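Local coordinates for USG-1 protein homolog (PDB 2HJS), which is of unproven function but probably binds NAD or NADP and acts as an aldehyde oxidoreductase of the aspartate-semialdehyde dehydrogenase family, assembled as a dimer, at residues E140-L145 and V309-V314; L154-C159 and D246-T251; A158-S163 and V235-A240. All blocks are in the same frame, centred on the assembly; numbering follows the deposited sequence.

Overall arrangement
Helix 133-145 comes first along the chain, and its last turns wait for strand 308-315, which arrives 164 residues later to close the wide loop of interaction 1. Strand 151-160 follows the helix directly and takes part in both other contacts. It pairs in parallel with strand 233-239 in interaction 3 and antiparallel with strand 246-254 in interaction 2, so these two loops start together, share A158 and C159, and both lie within the span of interaction 1. The strands stand side by side in the order 233-239, 151-160, 246-254, 308-315 of one mixed sheet. Interactions 2 and 3 build that sheet; interaction 1 seats a helix on it, and all three reach the second subunit.

Interaction 1: E140-L145 and V309-V314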
ATOM      1  N   GLU A 140      15.793  10.961  -2.715  1.00 47.88           N
ATOM      2  CA  GLU A 140      16.274  11.226  -4.047  1.00 49.19           C
ATOM      3  C   GLU A 140      15.234  11.982  -4.866  1.00 48.66           C
ATOM      4  O   GLU A 140      15.586  12.824  -5.677  1.00 48.70           O
ATOM      5  CB  GLU A 140      16.632   9.909  -4.756  1.00 48.84           C
ATOM      6  CG  GLU A 140      16.825  10.049  -6.253  1.00 50.28           C
ATOM      7  CD  GLU A 140      17.074   8.708  -6.933  1.00 51.26           C
ATOM      8  OE1 GLU A 140      16.639   7.673  -6.364  1.00 52.15           O
ATOM      9  OE2 GLU A 140      17.703   8.691  -8.028  1.00 49.49           O
ATOM     10  N   VAL A 141      13.960  11.655  -4.662  1.00 48.81           N
ATOM     11  CA  VAL A 141      12.875  12.271  -5.407  1.00 48.86           C
ATOM     12  C   VAL A 141      12.497  13.625  -4.799  1.00 49.69           C
ATOM     13  O   VAL A 141      12.260  14.580  -5.523  1.00 50.18           O
ATOM     14  CB  VAL A 141      11.644  11.326  -5.458  1.00 48.91           C
ATOM     15  CG1 VAL A 141      10.399  12.060  -6.018  1.00 47.38           C
ATOM     16  CG2 VAL A 141      11.990  10.081  -6.284  1.00 47.71           C
ATOM     17  N   LEU A 142      12.464  13.705  -3.477  1.00 49.75           N
ATOM     18  CA  LEU A 142      12.095  14.946  -2.787  1.00 51.34           C
ATOM     19  C   LEU A 142      13.126  16.066  -2.870  1.00 51.63           C
ATOM     20  O   LEU A 142      12.753  17.236  -2.989  1.00 51.95           O
ATOM     21  CB  LEU A 142      11.850  14.666  -1.319  1.00 51.20           C
ATOM     22  CG  LEU A 142      10.413  14.464  -0.878  1.00 56.11           C
ATOM     23  CD1 LEU A 142       9.566  13.713  -1.894  1.00 57.77           C
ATOM     24  CD2 LEU A 142      10.460  13.739   0.457  1.00 59.34           C
ATOM     25  N   ALA A 143      14.411  15.718  -2.771  1.00 51.54           N
ATOM     26  CA  ALA A 143      15.466  16.737  -2.764  1.00 52.51           C
ATOM     27  C   ALA A 143      15.302  17.790  -3.886  1.00 53.20           C
ATOM     28  O   ALA A 143      15.238  18.987  -3.592  1.00 53.62           O
ATOM     29  CB  ALA A 143      16.864  16.109  -2.789  1.00 51.05           C
ATOM     30  N   PRO A 144      15.240  17.360  -5.162  1.00 53.70           N
ATOM     31  CA  PRO A 144      15.108  18.395  -6.220  1.00 53.82           C
ATOM     32  C   PRO A 144      13.777  19.168  -6.183  1.00 53.69           C
ATOM     33  O   PRO A 144      13.718  20.298  -6.620  1.00 53.63           O
ATOM     34  CB  PRO A 144      15.253  17.607  -7.529  1.00 53.44           C
ATOM     35  CG  PRO A 144      15.125  16.175  -7.174  1.00 53.96           C
ATOM     36  CD  PRO A 144      15.325  15.991  -5.710  1.00 53.87           C
ATOM     37  N   LEU A 145      12.732  18.565  -5.642  1.00 54.03           N
ATOM     38  CA  LEU A 145      11.445  19.232  -5.511  1.00 54.29           C
ATOM     39  C   LEU A 145      11.441  20.318  -4.438  1.00 55.02           C
ATOM     40  O   LEU A 145      10.698  21.297  -4.544  1.00 54.72           O
ATOM     41  CB  LEU A 145      10.357  18.207  -5.201  1.00 54.31           C
ATOM     42  CG  LEU A 145      10.078  17.164  -6.274  1.00 53.46           C
ATOM     43  CD1 LEU A 145       8.915  16.244  -5.814  1.00 55.23           C
ATOM     44  CD2 LEU A 145       9.732  17.864  -7.556  1.00 53.31           C
ATOM     45  N   VAL A 309       0.189  17.520  -3.235  1.00 48.13           N
ATOM     46  CA  VAL A 309       0.667  16.833  -4.430  1.00 47.87           C
ATOM     47  C   VAL A 309       0.985  15.412  -4.024  1.00 48.06           C
ATOM     48  O   VAL A 309       1.585  15.189  -2.973  1.00 48.64           O
ATOM     49  CB  VAL A 309       1.886  17.560  -5.139  1.00 47.81           C
ATOM     50  CG1 VAL A 309       3.083  17.750  -4.193  1.00 46.04           C
ATOM     51  CG2 VAL A 309       2.348  16.803  -6.416  1.00 47.21           C
ATOM     52  N   ASN A 310       0.551  14.466  -4.849  1.00 47.90           N
ATOM     53  CA  ASN A 310       0.857  13.053  -4.670  1.00 47.69           C
ATOM     54  C   ASN A 310       1.924  12.630  -5.637  1.00 48.45           C
ATOM     55  O   ASN A 310       1.986  13.171  -6.728  1.00 47.13           O
ATOM     56  CB  ASN A 310      -0.368  12.210  -4.972  1.00 47.81           C
ATOM     57  CG  ASN A 310      -1.437  12.370  -3.936  1.00 48.14           C
ATOM     58  OD1 ASN A 310      -2.313  13.230  -4.058  1.00 50.31           O
ATOM     59  ND2 ASN A 310      -1.342  11.585  -2.868  1.00 49.27           N
ATOM     60  N   LEU A 311       2.753  11.668  -5.223  1.00 48.67           N
ATOM     61  CA  LEU A 311       3.744  11.053  -6.093  1.00 50.13           C
ATOM     62  C   LEU A 311       3.662   9.549  -5.860  1.00 49.43           C
ATOM     63  O   LEU A 311       3.387   9.122  -4.755  1.00 48.76           O
ATOM     64  CB  LEU A 311       5.179  11.478  -5.702  1.00 50.18           C
ATOM     65  CG  LEU A 311       5.546  12.943  -5.475  1.00 52.76           C
ATOM     66  CD1 LEU A 311       6.905  12.953  -4.825  1.00 55.76           C
ATOM     67  CD2 LEU A 311       5.632  13.655  -6.807  1.00 54.35           C
ATOM     68  N   TRP A 312       3.976   8.768  -6.892  1.00 48.91           N
ATOM     69  CA  TRP A 312       4.142   7.324  -6.765  1.00 48.29           C
ATOM     70  C   TRP A 312       5.549   7.016  -7.237  1.00 48.09           C
ATOM     71  O   TRP A 312       5.957   7.466  -8.288  1.00 47.92           O
ATOM     72  CB  TRP A 312       3.093   6.611  -7.611  1.00 47.38           C
ATOM     73  CG  TRP A 312       3.341   5.139  -7.930  1.00 47.83           C
ATOM     74  CD1 TRP A 312       3.912   4.627  -9.085  1.00 46.55           C
ATOM     75  CD2 TRP A 312       2.978   3.998  -7.126  1.00 45.58           C
ATOM     76  NE1 TRP A 312       3.922   3.249  -9.024  1.00 45.85           N
ATOM     77  CE2 TRP A 312       3.364   2.841  -7.840  1.00 45.50           C
ATOM     78  CE3 TRP A 312       2.377   3.845  -5.866  1.00 47.05           C
ATOM     79  CZ2 TRP A 312       3.131   1.543  -7.356  1.00 45.76           C
ATOM     80  CZ3 TRP A 312       2.162   2.552  -5.376  1.00 46.20           C
ATOM     81  CH2 TRP A 312       2.533   1.419  -6.136  1.00 46.06           C
ATOM     82  N   ILE A 313       6.308   6.295  -6.419  1.00 48.37           N
ATOM     83  CA  ILE A 313       7.727   6.074  -6.676  1.00 47.96           C
ATOM     84  C   ILE A 313       7.993   4.570  -6.703  1.00 48.30           C
ATOM     85  O   ILE A 313       7.535   3.842  -5.823  1.00 47.38           O
ATOM     86  CB  ILE A 313       8.598   6.724  -5.564  1.00 48.03           C
ATOM     87  CG1 ILE A 313       8.267   8.217  -5.406  1.00 48.23           C
ATOM     88  CG2 ILE A 313      10.103   6.475  -5.848  1.00 47.54           C
ATOM     89  CD1 ILE A 313       8.909   8.864  -4.167  1.00 46.73           C
ATOM     90  N   VAL A 314       8.690   4.086  -7.725  1.00 48.17           N
ATOM     91  CA  VAL A 314       9.117   2.689  -7.691  1.00 48.42           C
ATOM     92  C   VAL A 314      10.589   2.609  -7.997  1.00 48.14           C
ATOM     93  O   VAL A 314      11.103   3.327  -8.858  1.00 48.43           O
ATOM     94  CB  VAL A 314       8.261   1.706  -8.595  1.00 48.87           C
ATOM     95  CG1 VAL A 314       6.747   1.622  -8.110  1.00 48.18           C
ATOM     96  CG2 VAL A 314       8.364   2.021 -10.068  1.00 48.50           C
TER
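V141 and L311 meet tip to tip where helix 133-145 packs on a face of the mixed sheet in the dimerisation domain, an alpha/beta layer contact with strand 308-315. The two short segments run at 140° to each other, with axes 11.0 Å apart at their closest. That spacing is filled by side chains from both layers, and the interaction is entirely apolar.

The first group of contacts gathers round one methyl. L311 CG lies anti to its own carbonyl carbon (chi1 -49°), and CD1 extends from it to the helix. L311 CD1 lies 3.8 Å from V141 CG1. L145, four residues on, brings its CD1 to within 4.0 Å of L311 CD1, also end to end, while L142 comes in at a slant with its own CD1. Three helix side chains therefore converge on a single leucine branch, a place suited to a residue long enough to reach across the layers.

The second group belongs to I313. Its extended CG1-CD1 arm meets V141 head on, and the branched valine fits this spot because its two methyls divide the work: CG1 touches both L311 and I313, whereas CG2 lies against I313 CD1 and CG2.

Polar groups stay to the side. E140 makes a salt bridge with K320 and a hydrogen bond to T294, and on the sheet's other face N310 bonds to N234 of the second subunit. V296 and L267 also pack on V141. I313 CD1 lies 3.9 Å from V141 CB, and I313 CG2 comes within 4.1 Å of V141 CG2.

Interaction 2: L154-C159 and D246-T251; sequences LNLTAC and DSLSVT
L154 and V250 cross at a slant, L154 CD1 coming to 3.6 Å from V250 CG1, at one end of an antiparallel strand pair in the mixed sheet of the dimerisation domain. L156, A158, L248 and V250 share one face of the sheet, where L138 of helix 133-145 packs on V250. L156 CG is anti to its backbone N (chi1 168°), which leans the side chain over the neighbouring strand; L156 CD1 rests over two residues there, 3.8 Å from L248 CB and 4.0 Å from V250 CG2. A158 is small enough for L248 CD2 to lie 3.6 Å from A158 CB.

N155, T157, C159, S247, S249 and T251 point the other way, to the second subunit. Small and polar residues suit this face, since two sheets meet there: T157 OG1 hydrogen-bonds to T157 OG1 of the second subunit, and T251 OG1 probably has its main polar partner in the side chain of N155 of that subunit.

Six backbone bonds join the strands, in the hydrogen-bonded pairs N155-T251, T157-S249 and C159-S247. The last has the shortest, C159 N to S247 O at 2.8 Å. Beside it a water spans the pair, donating to C159 O at 3.0 Å and accepting from S247 OG at 2.8 Å.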
ATOM      1  N   LEU A 154       4.532  15.542   5.295  1.00 54.32           N
ATOM      2  CA  LEU A 154       4.923  14.518   4.355  1.00 54.02           C
ATOM      3  C   LEU A 154       4.338  13.196   4.827  1.00 52.93           C
ATOM      4  O   LEU A 154       4.639  12.754   5.925  1.00 52.71           O
ATOM      5  CB  LEU A 154       6.449  14.452   4.294  1.00 53.77           C
ATOM      6  CG  LEU A 154       7.134  13.437   3.387  1.00 55.23           C
ATOM      7  CD1 LEU A 154       6.684  13.633   1.981  1.00 54.83           C
ATOM      8  CD2 LEU A 154       8.650  13.639   3.478  1.00 56.32           C
ATOM      9  N   ASN A 155       3.481  12.597   4.010  1.00 51.45           N
ATOM     10  CA  ASN A 155       2.945  11.277   4.307  1.00 51.68           C
ATOM     11  C   ASN A 155       3.543  10.245   3.359  1.00 51.67           C
ATOM     12  O   ASN A 155       3.563  10.445   2.150  1.00 51.50           O
ATOM     13  CB  ASN A 155       1.429  11.251   4.238  1.00 50.62           C
ATOM     14  CG  ASN A 155       0.835   9.989   4.890  1.00 52.22           C
ATOM     15  OD1 ASN A 155       0.716   8.916   4.258  1.00 53.79           O
ATOM     16  ND2 ASN A 155       0.483  10.107   6.146  1.00 48.50           N
ATOM     17  N   LEU A 156       4.072   9.171   3.934  1.00 51.45           N
ATOM     18  CA  LEU A 156       4.607   8.061   3.165  1.00 51.50           C
ATOM     19  C   LEU A 156       3.926   6.756   3.552  1.00 51.52           C
ATOM     20  O   LEU A 156       3.886   6.391   4.725  1.00 52.09           O
ATOM     21  CB  LEU A 156       6.117   7.948   3.366  1.00 50.74           C
ATOM     22  CG  LEU A 156       6.820   6.681   2.868  1.00 52.24           C
ATOM     23  CD1 LEU A 156       6.805   6.559   1.313  1.00 48.49           C
ATOM     24  CD2 LEU A 156       8.249   6.663   3.397  1.00 51.01           C
ATOM     25  N   THR A 157       3.372   6.063   2.559  1.00 51.60           N
ATOM     26  CA  THR A 157       2.981   4.669   2.730  1.00 51.83           C
ATOM     27  C   THR A 157       3.902   3.851   1.828  1.00 51.86           C
ATOM     28  O   THR A 157       3.818   3.936   0.608  1.00 52.32           O
ATOM     29  CB  THR A 157       1.521   4.408   2.328  1.00 52.06           C
ATOM     30  OG1 THR A 157       0.657   5.242   3.107  1.00 53.91           O
ATOM     31  CG2 THR A 157       1.145   2.940   2.560  1.00 51.57           C
ATOM     32  N   ALA A 158       4.774   3.055   2.426  1.00 50.92           N
ATOM     33  CA  ALA A 158       5.730   2.291   1.655  1.00 51.91           C
ATOM     34  C   ALA A 158       5.299   0.841   1.585  1.00 52.13           C
ATOM     35  O   ALA A 158       5.092   0.216   2.622  1.00 53.26           O
ATOM     36  CB  ALA A 158       7.119   2.402   2.292  1.00 50.89           C
ATOM     37  N   CYS A 159       5.133   0.315   0.379  1.00 52.10           N
ATOM     38  CA  CYS A 159       4.801  -1.101   0.185  1.00 52.53           C
ATOM     39  C   CYS A 159       6.063  -1.842  -0.186  1.00 53.01           C
ATOM     40  O   CYS A 159       6.610  -1.661  -1.289  1.00 53.10           O
ATOM     41  CB  CYS A 159       3.747  -1.270  -0.893  1.00 53.49           C
ATOM     42  SG  CYS A 159       2.201  -0.398  -0.458  1.00 56.63           S
ATOM     43  N   ASP A 246      10.742  -1.462  -4.165  1.00 49.45           N
ATOM     44  CA  ASP A 246       9.910  -0.655  -3.257  1.00 50.08           C
ATOM     45  C   ASP A 246       8.873   0.105  -4.072  1.00 49.69           C
ATOM     46  O   ASP A 246       9.217   0.635  -5.117  1.00 50.65           O
ATOM     47  CB  ASP A 246      10.766   0.373  -2.513  1.00 50.08           C
ATOM     48  CG  ASP A 246      11.767  -0.265  -1.582  1.00 53.36           C
ATOM     49  OD1 ASP A 246      11.472  -1.335  -0.967  1.00 53.75           O
ATOM     50  OD2 ASP A 246      12.859   0.319  -1.465  1.00 56.52           O
ATOM     51  N   SER A 247       7.622   0.136  -3.609  1.00 48.68           N
ATOM     52  CA  SER A 247       6.556   0.938  -4.207  1.00 48.66           C
ATOM     53  C   SER A 247       6.066   1.965  -3.165  1.00 48.60           C
ATOM     54  O   SER A 247       5.544   1.584  -2.127  1.00 47.74           O
ATOM     55  CB  SER A 247       5.378   0.044  -4.638  1.00 49.00           C
ATOM     56  OG  SER A 247       5.822  -0.988  -5.515  1.00 50.07           O
ATOM     57  N   LEU A 248       6.240   3.255  -3.433  1.00 48.18           N
ATOM     58  CA  LEU A 248       5.955   4.272  -2.424  1.00 48.58           C
ATOM     59  C   LEU A 248       4.811   5.179  -2.859  1.00 48.81           C
ATOM     60  O   LEU A 248       4.805   5.655  -3.986  1.00 48.98           O
ATOM     61  CB  LEU A 248       7.191   5.148  -2.161  1.00 48.63           C
ATOM     62  CG  LEU A 248       8.559   4.461  -1.975  1.00 50.14           C
ATOM     63  CD1 LEU A 248       9.627   5.513  -1.681  1.00 48.69           C
ATOM     64  CD2 LEU A 248       8.488   3.433  -0.843  1.00 52.18           C
ATOM     65  N   SER A 249       3.863   5.418  -1.958  1.00 48.47           N
ATOM     66  CA  SER A 249       2.826   6.404  -2.191  1.00 49.49           C
ATOM     67  C   SER A 249       3.049   7.575  -1.237  1.00 49.57           C
ATOM     68  O   SER A 249       3.011   7.431  -0.020  1.00 48.48           O
ATOM     69  CB  SER A 249       1.442   5.784  -2.009  1.00 49.26           C
ATOM     70  OG  SER A 249       0.465   6.798  -2.136  1.00 53.26           O
ATOM     71  N   VAL A 250       3.317   8.738  -1.821  1.00 50.65           N
ATOM     72  CA  VAL A 250       3.729   9.924  -1.082  1.00 51.04           C
ATOM     73  C   VAL A 250       2.673  11.017  -1.238  1.00 51.32           C
ATOM     74  O   VAL A 250       2.142  11.199  -2.326  1.00 51.55           O
ATOM     75  CB  VAL A 250       5.112  10.409  -1.613  1.00 52.35           C
ATOM     76  CG1 VAL A 250       5.597  11.674  -0.883  1.00 51.93           C
ATOM     77  CG2 VAL A 250       6.193   9.274  -1.506  1.00 50.83           C
ATOM     78  N   THR A 251       2.351  11.720  -0.149  1.00 51.13           N
ATOM     79  CA  THR A 251       1.525  12.940  -0.191  1.00 50.41           C
ATOM     80  C   THR A 251       2.294  14.080   0.452  1.00 50.99           C
ATOM     81  O   THR A 251       2.724  13.975   1.604  1.00 51.65           O
ATOM     82  CB  THR A 251       0.216  12.790   0.583  1.00 50.35           C
ATOM     83  OG1 THR A 251      -0.391  11.557   0.220  1.00 50.82           O
ATOM     84  CG2 THR A 251      -0.764  13.938   0.260  1.00 48.22           C
TER
HETATM   85  O   HOH W   1       6.901  -2.984  -3.928  1.00 35.30           O

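Interaction 3: A158-S163 and V235-A240; sequences ACLSVS and VTCIQA
L160 lays its CD1 over the CB and SG of C237, L160 CD1 being 4.1 Å from C237 CB, on the face of the sheet that also carries A158. The cysteine thiol packs against two apolar groups, since C237 SG also lies 3.9 Å from A158 CB. I214 and I218 of helix 213-225 press on the same cysteine, so a compact, weakly polar side chain suits this buried place.

The backbones form a parallel pair between strands 151-160 and 233-239, at 28° to each other, in the dimerisation domain. Its ladder alternates as parallel pairing requires: A158 N donates to T236 O, I238 N to A158 O, L160 N to I238 O, and A240 N to L160 O. All four are short and nearly straight; the first, from A158 N to T236 O, measures 2.7 Å. On the opposite face C159 and I238 point toward the second subunit, where L199 and W312 of that subunit pack on them.

Beyond the last bridge the chain of 158-163 turns into a 3-10 segment, and the Q239 side chain reaches out to it. Its CG is anti to the backbone N (chi1 -176°), and a bend at chi2 (87°) swings the amide over to the neighbouring chain at 160-161. Q239 NE2 then makes weak bonds to two successive carbonyls, 3.4 Å from L160 O and 3.2 Å from S161 O, while the V162 side chain crosses that of Q239 at about a right angle, with V162 CG1 near the amide. S161 OG and S163 OG share a hydrogen bond at 2.8 Å across the turn.

The regular ladder supplies most of the directional hold. The glutamine amide adds two weak bonds beyond it, one to L160 O, which already has A240 N, and one to S161 O, so it supplements the main-chain bonds and does not replace them.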
ATOM      1  N   ALA A 158       4.774   3.055   2.426  1.00 50.92           N
ATOM      2  CA  ALA A 158       5.730   2.291   1.655  1.00 51.91           C
ATOM      3  C   ALA A 158       5.299   0.841   1.585  1.00 52.13           C
ATOM      4  O   ALA A 158       5.092   0.216   2.622  1.00 53.26           O
ATOM      5  CB  ALA A 158       7.119   2.402   2.292  1.00 50.89           C
ATOM      6  N   CYS A 159       5.133   0.315   0.379  1.00 52.10           N
ATOM      7  CA  CYS A 159       4.801  -1.101   0.185  1.00 52.53           C
ATOM      8  C   CYS A 159       6.063  -1.842  -0.186  1.00 53.01           C
ATOM      9  O   CYS A 159       6.610  -1.661  -1.289  1.00 53.10           O
ATOM     10  CB  CYS A 159       3.747  -1.270  -0.893  1.00 53.49           C
ATOM     11  SG  CYS A 159       2.201  -0.398  -0.458  1.00 56.63           S
ATOM     12  N   LEU A 160       6.544  -2.647   0.756  1.00 52.07           N
ATOM     13  CA  LEU A 160       7.848  -3.276   0.651  1.00 52.62           C
ATOM     14  C   LEU A 160       7.684  -4.677   0.069  1.00 51.50           C
ATOM     15  O   LEU A 160       6.757  -5.393   0.434  1.00 51.36           O
ATOM     16  CB  LEU A 160       8.503  -3.364   2.042  1.00 52.09           C
ATOM     17  CG  LEU A 160       9.378  -2.191   2.516  1.00 54.11           C
ATOM     18  CD1 LEU A 160       8.671  -0.903   2.485  1.00 55.17           C
ATOM     19  CD2 LEU A 160       9.940  -2.429   3.944  1.00 53.58           C
ATOM     20  N   SER A 161       8.584  -5.055  -0.828  1.00 50.68           N
ATOM     21  CA  SER A 161       8.656  -6.431  -1.335  1.00 50.46           C
ATOM     22  C   SER A 161       9.336  -7.335  -0.304  1.00 50.94           C
ATOM     23  O   SER A 161      10.006  -6.838   0.610  1.00 51.37           O
ATOM     24  CB  SER A 161       9.497  -6.445  -2.600  1.00 50.34           C
ATOM     25  OG  SER A 161      10.856  -6.169  -2.291  1.00 49.53           O
ATOM     26  N   VAL A 162       9.197  -8.652  -0.451  1.00 50.74           N
ATOM     27  CA  VAL A 162       9.834  -9.589   0.480  1.00 50.60           C
ATOM     28  C   VAL A 162      11.361  -9.611   0.420  1.00 51.00           C
ATOM     29  O   VAL A 162      12.002 -10.092   1.356  1.00 50.67           O
ATOM     30  CB  VAL A 162       9.296 -11.043   0.350  1.00 50.69           C
ATOM     31  CG1 VAL A 162       7.867 -11.108   0.841  1.00 50.62           C
ATOM     32  CG2 VAL A 162       9.451 -11.589  -1.079  1.00 47.72           C
ATOM     33  N   SER A 163      11.947  -9.127  -0.684  1.00 51.64           N
ATOM     34  CA  SER A 163      13.415  -9.023  -0.769  1.00 51.93           C
ATOM     35  C   SER A 163      13.956  -8.068   0.306  1.00 52.30           C
ATOM     36  O   SER A 163      15.124  -8.108   0.620  1.00 52.02           O
ATOM     37  CB  SER A 163      13.871  -8.562  -2.148  1.00 51.79           C
ATOM     38  OG  SER A 163      13.442  -7.229  -2.376  1.00 52.93           O
ATOM     39  N   VAL A 235       5.284   7.823   8.477  1.00 51.71           N
ATOM     40  CA  VAL A 235       5.734   6.642   7.714  1.00 51.42           C
ATOM     41  C   VAL A 235       4.990   5.396   8.130  1.00 51.08           C
ATOM     42  O   VAL A 235       4.997   5.063   9.301  1.00 51.47           O
ATOM     43  CB  VAL A 235       7.185   6.206   8.027  1.00 51.81           C
ATOM     44  CG1 VAL A 235       7.734   5.321   6.888  1.00 50.69           C
ATOM     45  CG2 VAL A 235       8.062   7.339   8.289  1.00 54.05           C
ATOM     46  N   THR A 236       4.432   4.684   7.152  1.00 50.40           N
ATOM     47  CA  THR A 236       3.912   3.354   7.333  1.00 50.17           C
ATOM     48  C   THR A 236       4.610   2.437   6.334  1.00 50.54           C
ATOM     49  O   THR A 236       4.607   2.705   5.126  1.00 50.11           O
ATOM     50  CB  THR A 236       2.395   3.325   7.085  1.00 50.32           C
ATOM     51  OG1 THR A 236       1.783   4.321   7.916  1.00 51.68           O
ATOM     52  CG2 THR A 236       1.807   1.959   7.427  1.00 49.49           C
ATOM     53  N   CYS A 237       5.217   1.364   6.833  1.00 50.28           N
ATOM     54  CA  CYS A 237       5.752   0.334   5.943  1.00 51.32           C
ATOM     55  C   CYS A 237       4.920  -0.929   6.016  1.00 51.57           C
ATOM     56  O   CYS A 237       4.779  -1.547   7.076  1.00 51.93           O
ATOM     57  CB  CYS A 237       7.219   0.022   6.242  1.00 50.90           C
ATOM     58  SG  CYS A 237       8.270   1.437   5.911  1.00 52.70           S
ATOM     59  N   ILE A 238       4.406  -1.316   4.861  1.00 51.22           N
ATOM     60  CA  ILE A 238       3.542  -2.469   4.718  1.00 51.85           C
ATOM     61  C   ILE A 238       4.344  -3.531   3.981  1.00 51.04           C
ATOM     62  O   ILE A 238       5.195  -3.206   3.150  1.00 49.71           O
ATOM     63  CB  ILE A 238       2.305  -2.052   3.887  1.00 52.59           C
ATOM     64  CG1 ILE A 238       1.392  -1.194   4.741  1.00 52.94           C
ATOM     65  CG2 ILE A 238       1.526  -3.240   3.317  1.00 54.15           C
ATOM     66  CD1 ILE A 238       0.515  -0.326   3.827  1.00 58.98           C
ATOM     67  N   GLN A 239       4.086  -4.794   4.296  1.00 50.38           N
ATOM     68  CA  GLN A 239       4.731  -5.892   3.584  1.00 50.70           C
ATOM     69  C   GLN A 239       3.799  -6.422   2.484  1.00 50.27           C
ATOM     70  O   GLN A 239       2.718  -6.931   2.789  1.00 49.02           O
ATOM     71  CB  GLN A 239       5.020  -7.027   4.558  1.00 51.25           C
ATOM     72  CG  GLN A 239       5.766  -8.167   3.922  1.00 55.51           C
ATOM     73  CD  GLN A 239       7.217  -7.921   3.981  1.00 63.39           C
ATOM     74  OE1 GLN A 239       7.827  -8.026   5.051  1.00 67.87           O
ATOM     75  NE2 GLN A 239       7.806  -7.544   2.842  1.00 67.00           N
ATOM     76  N   ALA A 240       4.211  -6.310   1.219  1.00 49.76           N
ATOM     77  CA  ALA A 240       3.362  -6.753   0.099  1.00 50.18           C
ATOM     78  C   ALA A 240       3.819  -8.110  -0.414  1.00 50.00           C
ATOM     79  O   ALA A 240       5.009  -8.447  -0.300  1.00 49.60           O
ATOM     80  CB  ALA A 240       3.392  -5.716  -1.043  1.00 50.28           C
TER